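PDB 5J72: putative N-acetylmuramoyl-L-alanine amidase,autolysin cwp6 from Peptoclostridium difficile, which probably hydrolyses the amide bond between N-acetylmuramic acid and L-alanine in peptidoglycan, using zinc, and carries cell wall-binding CWB2 modules. Local coordinates for residues 483-497 / 622-634. Numbering follows the deposited sequence.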
loop_
_atom_site.group_PDB
_atom_site.type_symbol
_atom_site.label_atom_id
_atom_site.label_comp_id
_atom_site.label_asym_id
_atom_site.label_seq_id
_atom_site.Cartn_x
_atom_site.Cartn_y
_atom_site.Cartn_z
ATOM N N ASN A 483 11.505 1.485 -16.056
ATOM C CA ASN A 483 11.987 1.744 -14.674
ATOM C C ASN A 483 12.620 3.174 -14.584
ATOM O O ASN A 483 12.419 3.846 -13.596
ATOM C CB ASN A 483 13.001 0.715 -14.290
ATOM C CG ASN A 483 12.333 -0.641 -14.167
ATOM O OD1 ASN A 483 11.148 -0.688 -13.772
ATOM N ND2 ASN A 483 12.978 -1.745 -14.604
ATOM N N THR A 484 13.344 3.601 -15.636
ATOM C CA THR A 484 13.936 4.942 -15.611
ATOM C C THR A 484 12.806 5.990 -15.609
ATOM O O THR A 484 12.805 6.924 -14.799
ATOM C CB THR A 484 14.800 5.141 -16.883
ATOM O OG1 THR A 484 15.823 4.178 -16.872
ATOM C CG2 THR A 484 15.436 6.592 -16.913
ATOM N N ALA A 485 11.803 5.800 -16.504
ATOM C CA ALA A 485 10.724 6.748 -16.662
ATOM C C ALA A 485 9.865 6.854 -15.428
ATOM O O ALA A 485 9.367 7.968 -15.125
ATOM C CB ALA A 485 9.833 6.402 -17.903
ATOM N N LEU A 486 9.659 5.786 -14.720
ATOM C CA LEU A 486 8.821 5.862 -13.491
ATOM C C LEU A 486 9.569 6.784 -12.489
ATOM O O LEU A 486 8.930 7.579 -11.799
ATOM C CB LEU A 486 8.652 4.419 -12.864
ATOM C CG LEU A 486 7.593 3.608 -13.740
ATOM C CD1 LEU A 486 7.740 2.059 -13.445
ATOM C CD2 LEU A 486 6.128 4.085 -13.443
ATOM N N ALA A 487 10.879 6.627 -12.420
ATOM C CA ALA A 487 11.662 7.447 -11.452
ATOM C C ALA A 487 11.650 8.926 -11.868
ATOM O O ALA A 487 11.588 9.809 -11.013
ATOM C CB ALA A 487 13.070 6.901 -11.377
ATOM N N THR A 488 11.733 9.218 -13.187
ATOM C CA THR A 488 11.629 10.598 -13.638
ATOM C C THR A 488 10.275 11.177 -13.278
ATOM O O THR A 488 10.141 12.334 -12.845
ATOM C CB THR A 488 11.757 10.642 -15.204
ATOM O OG1 THR A 488 13.016 10.085 -15.542
ATOM C CG2 THR A 488 11.598 12.112 -15.761
ATOM N N THR A 489 9.205 10.375 -13.514
ATOM C CA THR A 489 7.868 10.863 -13.201
ATOM C C THR A 489 7.750 11.162 -11.695
ATOM O O THR A 489 7.185 12.191 -11.286
ATOM C CB THR A 489 6.813 9.752 -13.629
ATOM O OG1 THR A 489 6.915 9.637 -15.052
ATOM C CG2 THR A 489 5.384 10.156 -13.316
ATOM N N GLU A 490 8.267 10.259 -10.907
ATOM C CA GLU A 490 8.171 10.387 -9.443
ATOM C C GLU A 490 8.885 11.729 -8.999
ATOM O O GLU A 490 8.356 12.470 -8.192
ATOM C CB GLU A 490 8.918 9.225 -8.798
ATOM C CG GLU A 490 8.558 9.173 -7.330
ATOM C CD GLU A 490 7.176 8.473 -7.142
ATOM O OE1 GLU A 490 6.341 8.482 -8.068
ATOM O OE2 GLU A 490 6.959 7.914 -6.074
ATOM N N TYR A 491 10.070 12.005 -9.577
ATOM C CA TYR A 491 10.770 13.254 -9.202
ATOM C C TYR A 491 9.962 14.434 -9.618
ATOM O O TYR A 491 9.735 15.350 -8.809
ATOM C CB TYR A 491 12.149 13.307 -9.842
ATOM C CG TYR A 491 12.805 14.640 -9.504
ATOM C CD1 TYR A 491 13.449 14.827 -8.288
ATOM C CD2 TYR A 491 12.689 15.729 -10.362
ATOM C CE1 TYR A 491 13.948 16.074 -7.923
ATOM C CE2 TYR A 491 13.202 16.985 -10.018
ATOM C CZ TYR A 491 13.824 17.150 -8.795
ATOM O OH TYR A 491 14.315 18.393 -8.455
ATOM N N LEU A 492 9.464 14.458 -10.864
ATOM C CA LEU A 492 8.694 15.629 -11.298
ATOM C C LEU A 492 7.451 15.864 -10.452
ATOM O O LEU A 492 7.113 17.016 -10.119
ATOM C CB LEU A 492 8.277 15.449 -12.781
ATOM C CG LEU A 492 9.512 15.524 -13.726
ATOM C CD1 LEU A 492 9.135 15.118 -15.162
ATOM C CD2 LEU A 492 10.014 17.014 -13.746
ATOM N N ARG A 493 6.735 14.777 -10.117
ATOM C CA ARG A 493 5.523 14.962 -9.324
ATOM C C ARG A 493 5.853 15.477 -7.938
ATOM O O ARG A 493 5.058 16.246 -7.397
ATOM C CB ARG A 493 4.752 13.630 -9.174
ATOM C CG ARG A 493 4.200 13.190 -10.491
ATOM C CD ARG A 493 3.186 12.044 -10.317
ATOM N NE ARG A 493 2.549 11.813 -11.617
ATOM C CZ ARG A 493 1.943 10.680 -11.950
ATOM N NH1 ARG A 493 1.875 9.668 -11.081
ATOM N NH2 ARG A 493 1.393 10.548 -13.147
ATOM N N SER A 494 6.945 15.033 -7.360
ATOM C CA SER A 494 7.318 15.482 -6.022
ATOM C C SER A 494 7.663 17.005 -6.027
ATOM O O SER A 494 7.701 17.614 -4.952
ATOM C CB SER A 494 8.507 14.690 -5.523
ATOM O OG SER A 494 9.702 15.198 -6.090
ATOM N N LYS A 495 7.920 17.602 -7.212
ATOM C CA LYS A 495 8.204 19.056 -7.307
ATOM C C LYS A 495 6.991 19.794 -7.827
ATOM O O LYS A 495 7.116 20.952 -8.210
ATOM C CB LYS A 495 9.414 19.293 -8.222
ATOM C CG LYS A 495 10.651 18.585 -7.701
ATOM C CD LYS A 495 10.850 18.960 -6.245
ATOM C CE LYS A 495 12.304 18.981 -5.921
ATOM N NZ LYS A 495 12.677 17.863 -5.045
ATOM N N GLY A 496 5.809 19.168 -7.860
ATOM C CA GLY A 496 4.606 19.878 -8.278
ATOM C C GLY A 496 4.391 20.013 -9.777
ATOM O O GLY A 496 3.573 20.819 -10.204
ATOM N N ILE A 497 5.122 19.224 -10.608
ATOM C CA ILE A 497 4.931 19.284 -12.060
ATOM C C ILE A 497 3.960 18.158 -12.460
ATOM O O ILE A 497 4.111 17.061 -11.957
ATOM C CB ILE A 497 6.356 19.153 -12.746
ATOM C CG1 ILE A 497 7.176 20.466 -12.490
ATOM C CG2 ILE A 497 6.206 18.909 -14.278
ATOM C CD1 ILE A 497 8.730 20.337 -12.495
ATOM N N VAL A 622 19.261 2.828 -11.435
ATOM C CA VAL A 622 18.340 3.185 -12.515
ATOM C C VAL A 622 17.438 4.294 -12.025
ATOM O O VAL A 622 17.101 5.212 -12.765
ATOM C CB VAL A 622 17.527 1.939 -12.965
ATOM C CG1 VAL A 622 16.388 2.370 -13.927
ATOM C CG2 VAL A 622 18.453 0.956 -13.642
ATOM N N LYS A 623 17.038 4.216 -10.734
ATOM C CA LYS A 623 16.196 5.273 -10.196
ATOM C C LYS A 623 17.007 6.636 -10.232
ATOM O O LYS A 623 16.445 7.669 -10.544
ATOM C CB LYS A 623 15.782 4.927 -8.772
ATOM C CG LYS A 623 14.922 6.040 -8.197
ATOM C CD LYS A 623 14.417 5.718 -6.789
ATOM C CE LYS A 623 13.181 6.567 -6.514
ATOM N NZ LYS A 623 12.031 6.219 -7.423
ATOM N N THR A 624 18.312 6.604 -9.966
ATOM C CA THR A 624 19.110 7.850 -10.000
ATOM C C THR A 624 19.127 8.418 -11.432
ATOM O O THR A 624 19.003 9.620 -11.634
ATOM C CB THR A 624 20.527 7.560 -9.524
ATOM O OG1 THR A 624 20.398 7.174 -8.155
ATOM C CG2 THR A 624 21.455 8.797 -9.631
ATOM N N MET A 625 19.251 7.539 -12.417
ATOM C CA MET A 625 19.212 7.985 -13.814
ATOM C C MET A 625 17.909 8.686 -14.077
ATOM O O MET A 625 17.909 9.780 -14.659
ATOM C CB MET A 625 19.359 6.782 -14.737
ATOM C CG MET A 625 19.159 7.169 -16.223
ATOM S SD MET A 625 20.464 8.299 -16.867
ATOM C CE MET A 625 21.941 7.154 -16.942
ATOM N N GLY A 626 16.734 8.103 -13.637
ATOM C CA GLY A 626 15.472 8.782 -13.906
ATOM C C GLY A 626 15.366 10.108 -13.153
ATOM O O GLY A 626 14.831 11.093 -13.671
ATOM N N THR A 627 15.820 10.106 -11.908
ATOM C CA THR A 627 15.755 11.337 -11.127
ATOM C C THR A 627 16.558 12.495 -11.833
ATOM O O THR A 627 16.042 13.614 -11.933
ATOM C CB THR A 627 16.436 11.102 -9.766
ATOM O OG1 THR A 627 15.667 10.068 -9.098
ATOM C CG2 THR A 627 16.460 12.466 -8.913
ATOM N N GLN A 628 17.780 12.212 -12.289
ATOM C CA GLN A 628 18.584 13.258 -12.966
ATOM C C GLN A 628 17.860 13.772 -14.199
ATOM O O GLN A 628 17.841 14.985 -14.493
ATOM C CB GLN A 628 19.957 12.704 -13.338
ATOM C CG GLN A 628 20.822 12.275 -12.145
ATOM C CD GLN A 628 20.892 13.390 -11.100
ATOM O OE1 GLN A 628 20.324 13.287 -10.001
ATOM N NE2 GLN A 628 21.547 14.527 -11.438
ATOM N N ILE A 629 17.231 12.840 -14.959
ATOM C CA ILE A 629 16.502 13.318 -16.088
ATOM C C ILE A 629 15.376 14.234 -15.629
ATOM O O ILE A 629 15.126 15.258 -16.259
ATOM C CB ILE A 629 15.953 12.105 -16.917
ATOM C CG1 ILE A 629 17.149 11.334 -17.534
ATOM C CG2 ILE A 629 14.973 12.619 -17.993
ATOM C CD1 ILE A 629 16.721 9.936 -18.238
ATOM N N GLY A 630 14.681 13.860 -14.498
ATOM C CA GLY A 630 13.592 14.698 -14.021
ATOM C C GLY A 630 14.143 16.071 -13.587
ATOM O O GLY A 630 13.475 17.096 -13.800
ATOM N N ILE A 631 15.311 16.082 -12.986
ATOM C CA ILE A 631 15.872 17.395 -12.522
ATOM C C ILE A 631 16.158 18.263 -13.778
ATOM O O ILE A 631 15.825 19.456 -13.791
ATOM C CB ILE A 631 17.164 17.190 -11.696
ATOM C CG1 ILE A 631 16.834 16.528 -10.310
ATOM C CG2 ILE A 631 17.844 18.631 -11.418
ATOM C CD1 ILE A 631 18.092 15.906 -9.657
ATOM N N GLY A 632 16.759 17.654 -14.814
ATOM C CA GLY A 632 17.022 18.390 -16.056
ATOM C C GLY A 632 15.746 18.921 -16.653
ATOM O O GLY A 632 15.705 20.015 -17.194
ATOM N N ILE A 633 14.642 18.130 -16.607
ATOM C CA ILE A 633 13.372 18.608 -17.136
ATOM C C ILE A 633 12.838 19.800 -16.290
ATOM O O ILE A 633 12.338 20.792 -16.856
ATOM C CB ILE A 633 12.300 17.461 -17.152
ATOM C CG1 ILE A 633 12.745 16.406 -18.240
ATOM C CG2 ILE A 633 10.847 18.019 -17.442
ATOM C CD1 ILE A 633 11.865 15.073 -18.160
ATOM N N GLU A 634 12.892 19.660 -14.969
ATOM C CA GLU A 634 12.434 20.727 -14.063
ATOM C C GLU A 634 13.276 22.027 -14.366
ATOM O O GLU A 634 12.693 23.126 -14.413
ATOM C CB GLU A 634 12.651 20.278 -12.627
ATOM C CG GLU A 634 12.418 21.416 -11.642
ATOM C CD GLU A 634 12.789 21.005 -10.213
ATOM O OE1 GLU A 634 13.827 20.349 -10.011
ATOM O OE2 GLU A 634 12.003 21.353 -9.311
HETATM O O HOH W 1 12.787 9.696 -8.696
#
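Thr488 and Gly626 mark the closest point of two helices, 483-494 and 622-634, that pack on one side of the central mixed sheet in the zinc-dependent Amidase_3 domain. Their CA atoms lie 4.3 Å apart, and the segment axes approach to 6.9 Å at a crossing angle of -47°. Glycine makes this closeness possible: with no side chain on either residue, Gly626 CA lies 3.4 Å from Thr484 O in a CA-H...O contact and near Ala487 CB, while Gly630 CA packs against Thr488 CG2 with the Tyr491 ring close by. Thr484 and Thr488 fill successive holes as knobs. In Thr488, the first torsion places OG1 beside its own backbone N and directs CG2 over Gly630 and Ile633. OG1 donates to Gly626 O at 2.8 Å, meeting the carbonyl from its flank (C=O...O angle 106°), while Gly630 N uses the same oxygen for the helix bond. The Thr484 methyl meets Met625 and Ile629, whereas its hydroxyl bonds to Tyr480 and Tyr531 outside the pair; its side chain is about 12 Å from the bound zinc, which it does not bind. A water donates to both Ala487 O and Thr627 OG1, bridging the helices. Leu492 swings CD2 against Gly630 O and Ile633 CG2, extending the apolar seam. Farther along, Tyr491 is the third knob, its ring carried across the partner helix by a CG anti to the backbone N (chi1 177°). Ile631 CG1 lies over one face, 3.8 Å from the ring centroid, a CH-pi contact displaced towards the rim. At the ring edge, Tyr491 OH donates a very short 2.5 Å bond on the syn side of Glu634 OE1, though tilted out of the carboxylate plane, which stands steeply to the ring.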